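Diguanylate cyclase (Pseudomonas aeruginosa, PDB 5M3C) is a two-domain GGDEF-EAL protein, with a bound guanosine-5'-triphosphate and calcium in the GGDEF domain and a second calcium in the EAL domain. Local coordinates at residues Ala177-Leu182 and Glu233-Ile238. Numbering follows the deposited sequence.
Sequences ALETEL and EDCGLI
Glu179 lies with the stem of its side chain over the thiol of Cys235, its CG 3.7 Å from Cys235 SG and its carboxylate carbon CD 3.6 Å from Cys235 CB. The contact belongs to the EAL domain, a TIM-barrel-like fold, and joins helix 168-187, the long helix running from the GGDEF side into the EAL domain, to the short turn linking helix 225-234 with helix 238-259. Glu179 is stretched out, CG anti to the backbone N (chi1 174°) and straight beyond it, which carries the carboxylate across to the turn although the base of the side chain is not aimed there. No hydrogen bond crosses between the two segments. The carboxylate is instead held from within its own helix, OE2 by a salt bridge to Arg175 and OE1 by one to Arg183. Arg175 also pairs with Asp234, so a single guanidinium links the acids of both helices and probably offsets their like charges.

One turn further along, the contact becomes mostly apolar and more buried. Leu182 and Leu237 reach past one another from opposing sides, their branches side by side rather than end to end, and the CD1 methyl of Leu237 sits 3.9 Å from Leu182 CG. Leu237 occupies the N-cap position of helix 238-259. Trp215 of strand 206-217 and Leu231 of helix 225-234 also pack on Leu182. The closest approach between the two leucines is methyl to methyl, Leu182 CD2 to Leu237 CD1 at 3.6 Å.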
# COMPACT_ATOMS: atom_id res chain seq x y z
N ALA B 177 8.10 -16.89 27.12
CA ALA B 177 7.30 -16.88 28.33
C ALA B 177 5.94 -16.24 28.06
O ALA B 177 4.89 -16.86 28.25
CB ALA B 177 8.02 -16.14 29.44
N LEU B 178 5.98 -15.00 27.58
CA LEU B 178 4.74 -14.26 27.32
C LEU B 178 3.78 -15.05 26.44
O LEU B 178 2.56 -14.94 26.59
CB LEU B 178 5.04 -12.90 26.70
CG LEU B 178 5.64 -11.88 27.67
CD1 LEU B 178 5.94 -10.57 26.97
CD2 LEU B 178 4.71 -11.65 28.86
N GLU B 179 4.31 -15.85 25.52
CA GLU B 179 3.46 -16.68 24.69
C GLU B 179 2.69 -17.65 25.57
O GLU B 179 1.46 -17.73 25.49
CB GLU B 179 4.28 -17.45 23.65
CG GLU B 179 3.44 -18.45 22.86
CD GLU B 179 4.21 -19.12 21.74
OE1 GLU B 179 3.60 -19.95 21.02
OE2 GLU B 179 5.41 -18.84 21.57
N THR B 180 3.40 -18.39 26.42
CA THR B 180 2.77 -19.38 27.28
C THR B 180 1.74 -18.72 28.18
O THR B 180 0.63 -19.23 28.37
CB THR B 180 3.79 -20.12 28.17
OG1 THR B 180 4.70 -19.17 28.74
CG2 THR B 180 4.57 -21.14 27.36
N GLU B 181 2.12 -17.57 28.73
CA GLU B 181 1.24 -16.84 29.62
C GLU B 181 -0.01 -16.36 28.90
O GLU B 181 -1.11 -16.42 29.45
CB GLU B 181 1.98 -15.67 30.27
CG GLU B 181 2.99 -16.09 31.32
CD GLU B 181 2.45 -17.16 32.25
OE1 GLU B 181 2.50 -18.36 31.90
OE2 GLU B 181 1.97 -16.81 33.35
N LEU B 182 0.15 -15.89 27.67
CA LEU B 182 -1.00 -15.48 26.88
C LEU B 182 -1.88 -16.69 26.62
O LEU B 182 -3.10 -16.64 26.81
CB LEU B 182 -0.56 -14.85 25.55
CG LEU B 182 -1.69 -14.32 24.65
CD1 LEU B 182 -2.54 -13.27 25.37
CD2 LEU B 182 -1.12 -13.74 23.37
N GLU B 233 -0.44 -12.09 17.17
CA GLU B 233 -0.30 -12.18 15.71
C GLU B 233 0.90 -13.06 15.32
O GLU B 233 0.80 -13.89 14.42
CB GLU B 233 -0.17 -10.79 15.09
CG GLU B 233 -1.48 -10.00 15.07
CD GLU B 233 -1.30 -8.52 14.75
OE1 GLU B 233 -0.14 -8.04 14.74
OE2 GLU B 233 -2.32 -7.84 14.50
N ASP B 234 2.02 -12.87 16.02
CA ASP B 234 3.25 -13.60 15.72
C ASP B 234 3.11 -15.09 16.01
O ASP B 234 3.47 -15.92 15.18
CB ASP B 234 4.43 -13.03 16.50
CG ASP B 234 5.74 -13.74 16.20
OD1 ASP B 234 5.88 -14.32 15.10
OD2 ASP B 234 6.65 -13.72 17.07
N CYS B 235 2.59 -15.44 17.19
CA CYS B 235 2.46 -16.85 17.56
C CYS B 235 1.04 -17.38 17.41
O CYS B 235 0.63 -18.30 18.12
CB CYS B 235 2.97 -17.08 18.98
SG CYS B 235 2.02 -16.24 20.26
N GLY B 236 0.29 -16.80 16.48
CA GLY B 236 -1.02 -17.33 16.08
C GLY B 236 -2.01 -17.49 17.22
O GLY B 236 -2.55 -18.57 17.44
N LEU B 237 -2.26 -16.40 17.94
CA LEU B 237 -3.24 -16.40 19.02
C LEU B 237 -4.28 -15.30 18.83
O LEU B 237 -5.17 -15.14 19.66
CB LEU B 237 -2.55 -16.23 20.37
CG LEU B 237 -1.71 -17.43 20.82
CD1 LEU B 237 -0.95 -17.11 22.10
CD2 LEU B 237 -2.58 -18.66 21.01
N ILE B 238 -4.18 -14.57 17.72
CA ILE B 238 -5.06 -13.44 17.47
C ILE B 238 -6.50 -13.90 17.22
O ILE B 238 -7.44 -13.25 17.68
CB ILE B 238 -4.57 -12.59 16.27
CG1 ILE B 238 -5.37 -11.29 16.17
CG2 ILE B 238 -4.68 -13.37 14.97
CD1 ILE B 238 -5.16 -10.35 17.34